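Local atomic coordinates of oligopeptide-binding protein AppA (Bacillus subtilis, PDB entry 1XOC), a protein that binds oligopeptides as the extracellular receptor of an ABC-type peptide permease of Bacillus subtilis and hands them on for transport into the cell. Residues L34-Y39 and E176-K181; G30-F35 and T46-M51; M51-L56 and S155-P160. One frame throughout, in Å; residues are numbered along the deposited sequence.

Contact 1: L34-Y39 and E176-K181; sequences LFNSLY and EFNRKK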
ATOM      1  N   LEU A  34       9.591  -8.514   5.193  1.00 28.68           N
ATOM      2  CA  LEU A  34      10.044  -8.398   6.555  1.00 28.72           C
ATOM      3  C   LEU A  34       8.971  -7.720   7.406  1.00 28.55           C
ATOM      4  O   LEU A  34       8.047  -7.163   6.876  1.00 29.04           O
ATOM      5  CB  LEU A  34      11.356  -7.613   6.612  1.00 28.42           C
ATOM      6  CG  LEU A  34      11.375  -6.085   6.548  1.00 32.05           C
ATOM      7  CD1 LEU A  34      12.709  -5.474   6.769  1.00 38.63           C
ATOM      8  CD2 LEU A  34      10.736  -5.500   5.357  1.00 31.96           C
ATOM      9  N   PHE A  35       9.125  -7.769   8.722  1.00 27.59           N
ATOM     10  CA  PHE A  35       8.108  -7.257   9.635  1.00 28.20           C
ATOM     11  C   PHE A  35       8.696  -6.143  10.468  1.00 29.13           C
ATOM     12  O   PHE A  35       9.186  -6.348  11.553  1.00 28.42           O
ATOM     13  CB  PHE A  35       7.583  -8.373  10.532  1.00 28.64           C
ATOM     14  CG  PHE A  35       7.350  -9.664   9.808  1.00 29.81           C
ATOM     15  CD1 PHE A  35       7.972 -10.814  10.206  1.00 30.17           C
ATOM     16  CD2 PHE A  35       6.523  -9.710   8.721  1.00 30.76           C
ATOM     17  CE1 PHE A  35       7.755 -11.981   9.542  1.00 28.25           C
ATOM     18  CE2 PHE A  35       6.319 -10.876   8.059  1.00 31.17           C
ATOM     19  CZ  PHE A  35       6.943 -12.012   8.477  1.00 29.18           C
ATOM     20  N   ASN A  36       8.637  -4.958   9.902  1.00 29.21           N
ATOM     21  CA  ASN A  36       9.184  -3.767  10.523  1.00 29.18           C
ATOM     22  C   ASN A  36       8.711  -2.536   9.755  1.00 28.51           C
ATOM     23  O   ASN A  36       9.076  -2.317   8.629  1.00 28.23           O
ATOM     24  CB  ASN A  36      10.714  -3.808  10.540  1.00 28.99           C
ATOM     25  CG  ASN A  36      11.326  -2.732  11.413  1.00 30.56           C
ATOM     26  OD1 ASN A  36      10.783  -1.611  11.503  1.00 30.24           O
ATOM     27  ND2 ASN A  36      12.457  -3.047  12.075  1.00 28.70           N
ATOM     28  N   SER A  37       7.817  -1.753  10.356  1.00 29.92           N
ATOM     29  CA  SER A  37       7.192  -0.665   9.641  1.00 30.66           C
ATOM     30  C   SER A  37       8.169   0.423   9.162  1.00 29.12           C
ATOM     31  O   SER A  37       7.837   1.200   8.260  1.00 29.94           O
ATOM     32  CB  SER A  37       6.095  -0.065  10.493  1.00 32.87           C
ATOM     33  OG  SER A  37       6.657   0.623  11.567  0.50 35.84           O
ATOM     34  N   LEU A  38       9.364   0.480   9.748  1.00 28.92           N
ATOM     35  CA  LEU A  38      10.359   1.466   9.323  1.00 29.36           C
ATOM     36  C   LEU A  38      10.992   1.111   7.965  1.00 29.45           C
ATOM     37  O   LEU A  38      11.626   1.963   7.339  1.00 30.44           O
ATOM     38  CB  LEU A  38      11.435   1.658  10.389  1.00 29.64           C
ATOM     39  CG  LEU A  38      10.956   2.079  11.785  1.00 31.82           C
ATOM     40  CD1 LEU A  38      12.113   2.048  12.785  1.00 32.34           C
ATOM     41  CD2 LEU A  38      10.324   3.442  11.657  1.00 33.74           C
ATOM     42  N   TYR A  39      10.848  -0.134   7.489  1.00 28.83           N
ATOM     43  CA  TYR A  39      11.470  -0.581   6.278  1.00 29.28           C
ATOM     44  C   TYR A  39      10.532  -1.142   5.222  1.00 28.60           C
ATOM     45  O   TYR A  39      10.837  -1.059   4.038  1.00 31.45           O
ATOM     46  CB  TYR A  39      12.549  -1.624   6.626  1.00 27.95           C
ATOM     47  CG  TYR A  39      13.614  -1.004   7.510  1.00 29.07           C
ATOM     48  CD1 TYR A  39      13.652  -1.232   8.877  1.00 27.66           C
ATOM     49  CD2 TYR A  39      14.544  -0.128   6.981  1.00 27.46           C
ATOM     50  CE1 TYR A  39      14.619  -0.606   9.673  1.00 28.93           C
ATOM     51  CE2 TYR A  39      15.498   0.484   7.755  1.00 28.05           C
ATOM     52  CZ  TYR A  39      15.532   0.256   9.114  1.00 27.29           C
ATOM     53  OH  TYR A  39      16.521   0.901   9.864  1.00 29.74           O
ATOM     54  N   GLU A 176      17.938 -10.345  11.892  1.00 30.52           N
ATOM     55  CA  GLU A 176      17.020 -11.504  11.943  1.00 29.88           C
ATOM     56  C   GLU A 176      15.701 -11.240  12.708  1.00 29.36           C
ATOM     57  O   GLU A 176      14.697 -11.917  12.498  1.00 28.75           O
ATOM     58  CB  GLU A 176      17.751 -12.717  12.551  1.00 31.19           C
ATOM     59  CG  GLU A 176      16.921 -14.016  12.512  1.00 34.09           C
ATOM     60  CD  GLU A 176      16.694 -14.550  11.098  1.00 39.83           C
ATOM     61  OE1 GLU A 176      17.706 -14.874  10.430  1.00 42.92           O
ATOM     62  OE2 GLU A 176      15.524 -14.699  10.662  1.00 40.08           O
ATOM     63  N   PHE A 177      15.721 -10.262  13.592  1.00 28.87           N
ATOM     64  CA  PHE A 177      14.511  -9.822  14.251  1.00 29.13           C
ATOM     65  C   PHE A 177      13.379  -9.613  13.248  1.00 28.96           C
ATOM     66  O   PHE A 177      12.199  -9.886  13.538  1.00 28.12           O
ATOM     67  CB  PHE A 177      14.781  -8.509  14.994  1.00 29.46           C
ATOM     68  CG  PHE A 177      13.559  -7.909  15.686  1.00 30.21           C
ATOM     69  CD1 PHE A 177      12.633  -7.164  14.983  1.00 30.80           C
ATOM     70  CD2 PHE A 177      13.344  -8.109  17.053  1.00 30.10           C
ATOM     71  CE1 PHE A 177      11.527  -6.613  15.620  1.00 29.66           C
ATOM     72  CE2 PHE A 177      12.251  -7.557  17.672  1.00 30.79           C
ATOM     73  CZ  PHE A 177      11.346  -6.835  16.964  1.00 30.53           C
ATOM     74  N   ASN A 178      13.721  -9.076  12.086  1.00 28.11           N
ATOM     75  CA  ASN A 178      12.662  -8.600  11.162  1.00 29.12           C
ATOM     76  C   ASN A 178      12.026  -9.735  10.351  1.00 29.66           C
ATOM     77  O   ASN A 178      11.062  -9.514   9.666  1.00 28.75           O
ATOM     78  CB  ASN A 178      13.264  -7.568  10.193  1.00 28.38           C
ATOM     79  CG  ASN A 178      13.760  -6.323  10.905  1.00 30.38           C
ATOM     80  OD1 ASN A 178      13.101  -5.814  11.792  1.00 30.37           O
ATOM     81  ND2 ASN A 178      14.935  -5.849  10.528  1.00 32.51           N
ATOM     82  N   ARG A 179      12.604 -10.930  10.430  1.00 29.65           N
ATOM     83  CA  ARG A 179      12.121 -12.045   9.642  1.00 30.16           C
ATOM     84  C   ARG A 179      11.719 -13.244  10.479  1.00 30.93           C
ATOM     85  O   ARG A 179      10.579 -13.650  10.444  1.00 33.58           O
ATOM     86  CB  ARG A 179      13.154 -12.466   8.599  1.00 29.93           C
ATOM     87  CG  ARG A 179      13.433 -11.421   7.560  1.00 31.56           C
ATOM     88  CD  ARG A 179      14.518 -11.789   6.564  1.00 32.37           C
ATOM     89  NE  ARG A 179      15.599 -12.526   7.196  1.00 38.28           N
ATOM     90  CZ  ARG A 179      16.645 -11.971   7.774  1.00 39.00           C
ATOM     91  NH1 ARG A 179      16.763 -10.660   7.813  1.00 40.59           N
ATOM     92  NH2 ARG A 179      17.578 -12.731   8.323  1.00 38.05           N
ATOM     93  N   LYS A 180      12.659 -13.799  11.239  1.00 30.59           N
ATOM     94  CA  LYS A 180      12.256 -14.990  11.994  0.50 30.29           C
ATOM     95  C   LYS A 180      12.452 -14.939  13.501  1.00 30.21           C
ATOM     96  O   LYS A 180      12.043 -15.870  14.156  1.00 31.28           O
ATOM     97  CB  LYS A 180      12.842 -16.260  11.356  0.50 29.68           C
ATOM     98  CG  LYS A 180      12.157 -16.653  10.026  0.50 29.27           C
ATOM     99  CD  LYS A 180      12.878 -17.745   9.228  0.50 30.68           C
ATOM    100  CE  LYS A 180      12.251 -17.931   7.847  0.50 28.29           C
ATOM    101  NZ  LYS A 180      12.671 -16.875   6.922  0.50 27.59           N
ATOM    102  N   LYS A 181      12.745 -13.769  14.047  1.00 30.98           N
ATOM    103  CA  LYS A 181      12.666 -13.585  15.480  1.00 31.24           C
ATOM    104  C   LYS A 181      11.950 -12.313  15.916  1.00 30.68           C
ATOM    105  O   LYS A 181      12.403 -11.648  16.822  1.00 30.88           O
ATOM    106  CB  LYS A 181      14.060 -13.614  16.097  1.00 30.94           C
ATOM    107  CG  LYS A 181      14.752 -14.942  15.913  1.00 34.88           C
ATOM    108  CD  LYS A 181      15.792 -15.151  16.976  1.00 35.78           C
ATOM    109  CE  LYS A 181      17.001 -14.320  16.685  1.00 41.77           C
ATOM    110  NZ  LYS A 181      17.768 -13.992  17.927  1.00 44.76           N
TER

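Contact 2: G30-F35 and T46-M51; sequences GEPTLF and TDIENM. With ZN (zinc ion), chain O.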
ATOM      1  N   GLY A  30       0.768 -12.757  -2.365  1.00 29.15           N
ATOM      2  CA  GLY A  30       2.101 -12.147  -2.227  1.00 29.60           C
ATOM      3  C   GLY A  30       2.756 -12.504  -0.895  1.00 30.38           C
ATOM      4  O   GLY A  30       2.123 -12.445   0.140  1.00 32.02           O
ATOM      5  N   GLU A  31       4.022 -12.900  -0.943  1.00 29.83           N
ATOM      6  CA  GLU A  31       4.764 -13.196   0.282  1.00 28.71           C
ATOM      7  C   GLU A  31       5.378 -11.950   0.871  1.00 28.68           C
ATOM      8  O   GLU A  31       5.950 -11.149   0.134  1.00 28.35           O
ATOM      9  CB  GLU A  31       5.867 -14.201  -0.011  1.00 28.24           C
ATOM     10  CG  GLU A  31       6.513 -14.788   1.221  1.00 28.09           C
ATOM     11  CD  GLU A  31       7.318 -16.019   0.905  1.00 28.19           C
ATOM     12  OE1 GLU A  31       7.633 -16.269  -0.290  1.00 36.61           O
ATOM     13  OE2 GLU A  31       7.648 -16.727   1.875  1.00 28.18           O
ATOM     14  N   PRO A  32       5.291 -11.785   2.212  1.00 28.95           N
ATOM     15  CA  PRO A  32       5.999 -10.674   2.828  1.00 29.44           C
ATOM     16  C   PRO A  32       7.514 -10.721   2.669  1.00 27.62           C
ATOM     17  O   PRO A  32       8.128 -11.783   2.294  1.00 28.18           O
ATOM     18  CB  PRO A  32       5.635 -10.800   4.317  1.00 29.29           C
ATOM     19  CG  PRO A  32       4.392 -11.607   4.345  1.00 32.12           C
ATOM     20  CD  PRO A  32       4.550 -12.580   3.221  1.00 29.76           C
ATOM     21  N   THR A  33       8.135  -9.593   2.989  1.00 27.54           N
ATOM     22  CA  THR A  33       9.583  -9.440   2.949  1.00 28.57           C
ATOM     23  C   THR A  33      10.170  -9.367   4.362  1.00 28.69           C
ATOM     24  O   THR A  33      11.111 -10.055   4.693  1.00 28.92           O
ATOM     25  CB  THR A  33       9.923  -8.165   2.184  1.00 28.85           C
ATOM     26  OG1 THR A  33       9.537  -8.323   0.825  1.00 30.55           O
ATOM     27  CG2 THR A  33      11.417  -7.928   2.126  1.00 27.92           C
ATOM     28  N   LEU A  34       9.591  -8.514   5.193  1.00 28.68           N
ATOM     29  CA  LEU A  34      10.044  -8.398   6.555  1.00 28.72           C
ATOM     30  C   LEU A  34       8.971  -7.720   7.406  1.00 28.55           C
ATOM     31  O   LEU A  34       8.047  -7.163   6.876  1.00 29.04           O
ATOM     32  CB  LEU A  34      11.356  -7.613   6.612  1.00 28.42           C
ATOM     33  CG  LEU A  34      11.375  -6.085   6.548  1.00 32.05           C
ATOM     34  CD1 LEU A  34      12.709  -5.474   6.769  1.00 38.63           C
ATOM     35  CD2 LEU A  34      10.736  -5.500   5.357  1.00 31.96           C
ATOM     36  N   PHE A  35       9.125  -7.769   8.722  1.00 27.59           N
ATOM     37  CA  PHE A  35       8.108  -7.257   9.635  1.00 28.20           C
ATOM     38  C   PHE A  35       8.696  -6.143  10.468  1.00 29.13           C
ATOM     39  O   PHE A  35       9.186  -6.348  11.553  1.00 28.42           O
ATOM     40  CB  PHE A  35       7.583  -8.373  10.532  1.00 28.64           C
ATOM     41  CG  PHE A  35       7.350  -9.664   9.808  1.00 29.81           C
ATOM     42  CD1 PHE A  35       7.972 -10.814  10.206  1.00 30.17           C
ATOM     43  CD2 PHE A  35       6.523  -9.710   8.721  1.00 30.76           C
ATOM     44  CE1 PHE A  35       7.755 -11.981   9.542  1.00 28.25           C
ATOM     45  CE2 PHE A  35       6.319 -10.876   8.059  1.00 31.17           C
ATOM     46  CZ  PHE A  35       6.943 -12.012   8.477  1.00 29.18           C
ATOM     47  N   THR A  46       2.905  -5.473   5.690  1.00 30.56           N
ATOM     48  CA  THR A  46       2.114  -4.668   6.603  1.00 30.65           C
ATOM     49  C   THR A  46       1.008  -5.517   7.278  1.00 31.32           C
ATOM     50  O   THR A  46       0.684  -5.324   8.458  1.00 29.58           O
ATOM     51  CB  THR A  46       1.544  -3.424   5.907  1.00 31.69           C
ATOM     52  OG1 THR A  46       2.625  -2.619   5.423  1.00 35.01           O
ATOM     53  CG2 THR A  46       0.738  -2.545   6.844  1.00 32.15           C
ATOM     54  N   ASP A  47       0.406  -6.445   6.542  1.00 30.66           N
ATOM     55  CA  ASP A  47      -0.597  -7.345   7.132  1.00 30.38           C
ATOM     56  C   ASP A  47      -0.049  -8.084   8.359  1.00 30.29           C
ATOM     57  O   ASP A  47      -0.758  -8.223   9.382  1.00 31.94           O
ATOM     58  CB  ASP A  47      -1.071  -8.412   6.138  1.00 31.87           C
ATOM     59  CG  ASP A  47      -2.049  -7.897   5.098  1.00 33.90           C
ATOM     60  OD1 ASP A  47      -2.723  -6.845   5.301  1.00 34.11           O
ATOM     61  OD2 ASP A  47      -2.156  -8.645   4.093  1.00 36.04           O
ATOM     62  N   ILE A  48       1.169  -8.598   8.260  1.00 29.02           N
ATOM     63  CA  ILE A  48       1.730  -9.351   9.373  1.00 28.73           C
ATOM     64  C   ILE A  48       2.110  -8.387  10.530  1.00 29.16           C
ATOM     65  O   ILE A  48       1.870  -8.688  11.713  1.00 28.88           O
ATOM     66  CB  ILE A  48       2.904 -10.166   8.900  1.00 28.08           C
ATOM     67  CG1 ILE A  48       2.477 -11.070   7.752  1.00 30.96           C
ATOM     68  CG2 ILE A  48       3.492 -10.969  10.067  1.00 28.88           C
ATOM     69  CD1 ILE A  48       1.516 -12.130   8.103  1.00 32.40           C
ATOM     70  N   GLU A  49       2.726  -7.247  10.187  1.00 29.78           N
ATOM     71  CA  GLU A  49       3.092  -6.242  11.180  1.00 29.58           C
ATOM     72  C   GLU A  49       1.918  -5.823  12.066  1.00 30.17           C
ATOM     73  O   GLU A  49       2.059  -5.668  13.275  1.00 29.56           O
ATOM     74  CB  GLU A  49       3.639  -4.991  10.460  1.00 30.21           C
ATOM     75  CG  GLU A  49       4.994  -5.210   9.818  1.00 31.05           C
ATOM     76  CD  GLU A  49       5.389  -4.099   8.864  1.00 33.06           C
ATOM     77  OE1 GLU A  49       4.638  -3.121   8.728  1.00 32.31           O
ATOM     78  OE2 GLU A  49       6.467  -4.185   8.230  1.00 31.30           O
ATOM     79  N   ASN A  50       0.757  -5.684  11.454  1.00 29.41           N
ATOM     80  CA  ASN A  50      -0.428  -5.247  12.213  1.00 29.60           C
ATOM     81  C   ASN A  50      -0.961  -6.313  13.166  1.00 30.09           C
ATOM     82  O   ASN A  50      -1.766  -5.990  14.056  1.00 31.93           O
ATOM     83  CB  ASN A  50      -1.499  -4.679  11.284  1.00 31.19           C
ATOM     84  CG  ASN A  50      -1.183  -3.247  10.903  1.00 35.53           C
ATOM     85  OD1 ASN A  50      -0.322  -2.977  10.066  1.00 40.39           O
ATOM     86  ND2 ASN A  50      -1.803  -2.328  11.591  1.00 35.74           N
ATOM     87  N   MET A  51      -0.542  -7.569  13.002  1.00 28.94           N
ATOM     88  CA  MET A  51      -0.858  -8.642  13.955  1.00 28.71           C
ATOM     89  C   MET A  51       0.201  -8.782  15.020  1.00 28.94           C
ATOM     90  O   MET A  51      -0.100  -9.121  16.157  1.00 29.23           O
ATOM     91  CB  MET A  51      -1.072  -9.983  13.235  1.00 29.64           C
ATOM     92  CG  MET A  51      -2.375  -9.990  12.478  1.00 28.85           C
ATOM     93  SD  MET A  51      -2.824 -11.563  11.711  1.00 31.53           S
ATOM     94  CE  MET A  51      -1.636 -11.612  10.388  1.00 32.14           C
TER
HETATM   95 ZN    ZN O 533      -3.909  -8.017   2.720  1.00 88.06          ZN
HETATM   96  O   HOH W   1      -5.480  -9.280   1.361  0.50 39.13           O
HETATM   97  O   HOH W   2      -4.734 -10.151   3.324  0.50 34.84           O
HETATM   98  O   HOH W   3      -2.462  -7.046   1.373  0.50 32.12           O

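Contact 3: M51-L56 and S155-P160; sequences MLYSFL and STAILP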
ATOM      1  N   MET A  51      -0.542  -7.569  13.002  1.00 28.94           N
ATOM      2  CA  MET A  51      -0.858  -8.642  13.955  1.00 28.71           C
ATOM      3  C   MET A  51       0.201  -8.782  15.020  1.00 28.94           C
ATOM      4  O   MET A  51      -0.100  -9.121  16.157  1.00 29.23           O
ATOM      5  CB  MET A  51      -1.072  -9.983  13.235  1.00 29.64           C
ATOM      6  CG  MET A  51      -2.375  -9.990  12.478  1.00 28.85           C
ATOM      7  SD  MET A  51      -2.824 -11.563  11.711  1.00 31.53           S
ATOM      8  CE  MET A  51      -1.636 -11.612  10.388  1.00 32.14           C
ATOM      9  N   LEU A  52       1.472  -8.592  14.643  1.00 28.97           N
ATOM     10  CA  LEU A  52       2.595  -8.757  15.606  1.00 28.85           C
ATOM     11  C   LEU A  52       2.829  -7.609  16.583  1.00 28.40           C
ATOM     12  O   LEU A  52       3.345  -7.844  17.679  1.00 28.30           O
ATOM     13  CB  LEU A  52       3.929  -8.975  14.867  1.00 27.81           C
ATOM     14  CG  LEU A  52       4.111 -10.242  14.044  1.00 29.90           C
ATOM     15  CD1 LEU A  52       5.331 -10.206  13.187  1.00 30.95           C
ATOM     16  CD2 LEU A  52       4.131 -11.388  14.996  1.00 31.97           C
ATOM     17  N   TYR A  53       2.559  -6.364  16.147  1.00 28.95           N
ATOM     18  CA  TYR A  53       2.990  -5.170  16.853  1.00 28.98           C
ATOM     19  C   TYR A  53       1.806  -4.366  17.297  1.00 29.16           C
ATOM     20  O   TYR A  53       0.678  -4.597  16.843  1.00 28.92           O
ATOM     21  CB  TYR A  53       3.874  -4.310  15.933  1.00 29.11           C
ATOM     22  CG  TYR A  53       5.104  -5.030  15.474  1.00 27.77           C
ATOM     23  CD1 TYR A  53       6.088  -5.383  16.389  1.00 28.97           C
ATOM     24  CD2 TYR A  53       5.297  -5.298  14.145  1.00 28.07           C
ATOM     25  CE1 TYR A  53       7.225  -6.062  15.997  1.00 28.74           C
ATOM     26  CE2 TYR A  53       6.424  -5.966  13.743  1.00 26.67           C
ATOM     27  CZ  TYR A  53       7.372  -6.325  14.664  1.00 29.84           C
ATOM     28  OH  TYR A  53       8.517  -6.983  14.201  1.00 29.95           O
ATOM     29  N   SER A  54       2.095  -3.383  18.143  1.00 28.52           N
ATOM     30  CA  SER A  54       1.153  -2.357  18.531  1.00 29.57           C
ATOM     31  C   SER A  54       1.613  -0.989  17.991  1.00 29.65           C
ATOM     32  O   SER A  54       2.796  -0.771  17.703  1.00 30.08           O
ATOM     33  CB  SER A  54       1.025  -2.284  20.038  1.00 29.89           C
ATOM     34  OG  SER A  54       0.597  -3.512  20.593  1.00 30.79           O
ATOM     35  N   PHE A  55       0.632  -0.077  17.979  1.00 29.12           N
ATOM     36  CA  PHE A  55       0.733   1.256  17.391  1.00 28.38           C
ATOM     37  C   PHE A  55       0.053   2.238  18.339  1.00 28.93           C
ATOM     38  O   PHE A  55      -0.941   1.912  18.988  1.00 29.41           O
ATOM     39  CB  PHE A  55       0.012   1.266  16.032  1.00 29.22           C
ATOM     40  CG  PHE A  55       0.551   0.190  15.065  1.00 28.47           C
ATOM     41  CD1 PHE A  55       1.444   0.497  14.028  1.00 31.42           C
ATOM     42  CD2 PHE A  55       0.134  -1.116  15.208  1.00 29.70           C
ATOM     43  CE1 PHE A  55       1.937  -0.540  13.204  1.00 31.20           C
ATOM     44  CE2 PHE A  55       0.655  -2.127  14.366  1.00 28.57           C
ATOM     45  CZ  PHE A  55       1.496  -1.818  13.400  1.00 31.67           C
ATOM     46  N   LEU A  56       0.572   3.457  18.394  1.00 28.81           N
ATOM     47  CA  LEU A  56       0.021   4.441  19.283  1.00 29.00           C
ATOM     48  C   LEU A  56      -1.457   4.715  18.966  1.00 28.80           C
ATOM     49  O   LEU A  56      -2.290   4.936  19.866  1.00 29.31           O
ATOM     50  CB  LEU A  56       0.829   5.746  19.222  1.00 29.73           C
ATOM     51  CG  LEU A  56       2.186   5.614  19.924  1.00 28.51           C
ATOM     52  CD1 LEU A  56       3.053   6.856  19.667  1.00 29.65           C
ATOM     53  CD2 LEU A  56       2.074   5.278  21.408  1.00 29.31           C
ATOM     54  N   SER A 155       0.980   4.137  11.781  1.00 31.35           N
ATOM     55  CA  SER A 155       1.847   3.344  10.863  1.00 31.60           C
ATOM     56  C   SER A 155       3.106   2.809  11.484  1.00 32.20           C
ATOM     57  O   SER A 155       3.757   1.910  10.903  1.00 34.07           O
ATOM     58  CB  SER A 155       2.237   4.210   9.680  1.00 32.88           C
ATOM     59  OG  SER A 155       1.083   4.638   8.994  1.00 35.53           O
ATOM     60  N   THR A 156       3.457   3.325  12.660  1.00 30.13           N
ATOM     61  CA  THR A 156       4.721   3.032  13.295  1.00 29.38           C
ATOM     62  C   THR A 156       4.589   1.959  14.384  1.00 29.81           C
ATOM     63  O   THR A 156       4.126   2.222  15.498  1.00 30.08           O
ATOM     64  CB  THR A 156       5.377   4.269  13.863  1.00 28.71           C
ATOM     65  OG1 THR A 156       5.381   5.292  12.861  1.00 28.15           O
ATOM     66  CG2 THR A 156       6.838   3.994  14.339  1.00 30.47           C
ATOM     67  N   ALA A 157       4.998   0.745  14.017  1.00 28.85           N
ATOM     68  CA  ALA A 157       5.017  -0.380  14.958  1.00 29.61           C
ATOM     69  C   ALA A 157       6.065  -0.176  16.018  1.00 29.92           C
ATOM     70  O   ALA A 157       7.219   0.081  15.683  1.00 30.85           O
ATOM     71  CB  ALA A 157       5.309  -1.694  14.221  1.00 30.09           C
ATOM     72  N   ILE A 158       5.679  -0.329  17.299  1.00 28.50           N
ATOM     73  CA  ILE A 158       6.594  -0.082  18.399  1.00 28.56           C
ATOM     74  C   ILE A 158       7.517  -1.308  18.599  1.00 29.49           C
ATOM     75  O   ILE A 158       7.069  -2.451  18.849  1.00 28.81           O
ATOM     76  CB  ILE A 158       5.824   0.328  19.713  1.00 28.85           C
ATOM     77  CG1 ILE A 158       4.934   1.555  19.482  1.00 28.70           C
ATOM     78  CG2 ILE A 158       6.804   0.568  20.803  1.00 30.61           C
ATOM     79  CD1 ILE A 158       5.606   2.728  18.867  1.00 26.96           C
ATOM     80  N   LEU A 159       8.818  -1.036  18.528  1.00 28.84           N
ATOM     81  CA  LEU A 159       9.833  -2.083  18.638  1.00 28.99           C
ATOM     82  C   LEU A 159      10.480  -2.113  20.026  1.00 28.14           C
ATOM     83  O   LEU A 159      10.556  -1.083  20.699  1.00 29.83           O
ATOM     84  CB  LEU A 159      10.921  -1.855  17.589  1.00 29.29           C
ATOM     85  CG  LEU A 159      10.469  -1.744  16.129  1.00 30.99           C
ATOM     86  CD1 LEU A 159      11.658  -1.356  15.263  1.00 34.33           C
ATOM     87  CD2 LEU A 159       9.878  -3.044  15.641  1.00 35.00           C
ATOM     88  N   PRO A 160      10.975  -3.288  20.467  1.00 28.29           N
ATOM     89  CA  PRO A 160      11.599  -3.422  21.769  1.00 28.78           C
ATOM     90  C   PRO A 160      13.065  -2.951  21.814  1.00 28.41           C
ATOM     91  O   PRO A 160      13.967  -3.596  21.248  1.00 29.73           O
ATOM     92  CB  PRO A 160      11.501  -4.926  22.044  1.00 28.48           C
ATOM     93  CG  PRO A 160      11.489  -5.541  20.713  1.00 30.38           C
ATOM     94  CD  PRO A 160      10.822  -4.578  19.796  1.00 28.25           C
TER
HETATM   95  O   HOH W   4       4.703  -3.652  19.439  1.00 16.70           O
HETATM   96  O   HOH W   5       2.846   4.239  16.645  1.00 15.45           O

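Contact 1: L34-Y39 and E176-K181
F35 and N36 meet N178 through two hydrogen bonds, one made by main chain and one by side chains, a compact example of how an asparagine can hold two loops together. The amide of F35 donates to N178 O at 2.8 Å. One residue on, N36 ND2 donates a hydrogen bond to N178 OD1 at 2.9 Å with an N-H...O angle of 164°. The acceptor sits in the amide plane of N36, yet the donor stands above the carbonyl plane of N178 and off its lone pairs; the two amide planes are 62° apart. N36 reaches across by setting CG anti to its own nitrogen (chi1 -169°).

Each side-chain amide is used at both ends. N36 OD1 accepts from L38 N at 3.1 Å, closing an Asx turn, while N178 ND2 is bonded to E173 O. The exception among the polar atoms is R179 O: buried here at the edge of the F35 ring, 3.4 Å from F35 CE1, it has no hydrogen-bonding partner. Beside the polar pairs, L34 lies alongside N178, its CD1 4.1 Å from N178 CB.

Within 176-181, E176 O receives the amides of R179, K180 and K181, and E176 OE1 forms a salt bridge with R179 NH2 at 3.0 Å, which probably steadies the turn that carries N178. The defined motif is the Asx turn of N36, set in the loop between strand 23-28 and helix 43-52 and joined by the amide pair to the 3-10 segment 176-178 ahead of strand 188-194.

Contact 2: G30-F35 and T46-M51
This is an apolar contact between the loop following strand 23-28 and the helix 43-52 to which that loop leads, with I48 packed against P32 and F35. I48 CG2 stands 3.4 Å above the plane of the F35 ring, displaced toward the rim, and makes a CH-pi contact 3.8 Å from the ring centroid, 25° off its normal. The methyl lies nearest F35 CD2 and CE2. I48 places this branch anti to its backbone nitrogen, while its other branch, CG1, takes the position anti to the carbonyl carbon (chi1 -56°) and meets P32 CG at 3.9 Å, the two side chains crossing at about a right angle. One isoleucine therefore fills the angle between a proline ring and an aromatic face.

In outline the segment 30-35 passes from the edge strand of a mixed sheet, along one side of the helix, so that strand, loop and helix fold back on one another within some thirty residues. This unit belongs to the periplasmic-binding-protein-like fold of solute-binding protein family 5. Y219 and I199 of the same sheet also touch P32, carrying the apolar layer from the helix to the strands.

E49 flanks the aromatic residue with its aliphatic part: CG approaches F35 CB at 4.1 Å. Its extended chain brings OE2 near the F35 backbone, where it accepts a hydrogen bond from N36 N and is also bonded to S40 OG.

On another side of the helix, D47 OD2 binds a zinc ion at 2.3 Å, with three waters completing the ligands seen. Y219 OH is hydrogen-bonded to the same oxygen, and R508 forms a salt bridge with D47 OD1.

Contact 3: M51-L56 and S155-P160
The chain leaving helix 43-52 and the chain leaving helix 147-155 come closest at F55 and A157, where the CA atoms are 5.2 Å apart, and one direct backbone hydrogen bond joins them, I158 N to S54 O at 2.9 Å. It is straight at the hydrogen (166°), and the donor lies almost on the extension of the carbonyl bond. The same oxygen also receives a CA-H...O contact from A157 CA.

Two waters extend this pairing to both sides. Water 4 accepts from S54 N and donates to I158 O, while water 5 accepts from L56 N and donates to T156 O at 2.6 Å. Main-chain groups too far apart to bond directly are thus satisfied through solvent.

Beside this backbone pairing, the methyl of A157 is held by two aromatic residues. Y53 CB comes to 3.4 Å from A157 CB, a tight approach, and F55 CE1 lies 3.7 Å from the same methyl. F55 turns CG anti to its carbonyl carbon (chi1 -56°), which lays the CD1-CE1 side of the ring along the backbone from S155 to A157. Further out, Y53 CE1 meets L159 CD2 at 4.0 Å, the two side chains running at a slant, and L52 CB covers one face of the tyrosine ring. The phenol hydroxyl is bonded to F35 O.

S155, whose OG is bonded to N151 O, also packs on the bound peptide and makes a weak hydrogen bond to its backbone. The two chains leaving helices 43-52 and 147-155 thus pair at the border of the peptide-binding site.

In the fold
From the N terminus, the chain leaves strand 23-28, runs through the loop containing 30-39 and enters helix 43-52. Contact 2 closes the shortest loop, folding 30-35 onto that helix. Contact 3 then opens at the end of the same helix and closes a much longer excursion, through the five-stranded antiparallel sheet and helices 100-108 and 147-155. It is nested inside the loop closed by contact 1, which returns at 176-181, just ahead of strand 188-194. Contacts 1 and 2 share L34 and F35; contacts 2 and 3 share M51. S37 OG, bonded to A157 N, links contact 1 to contact 3 directly.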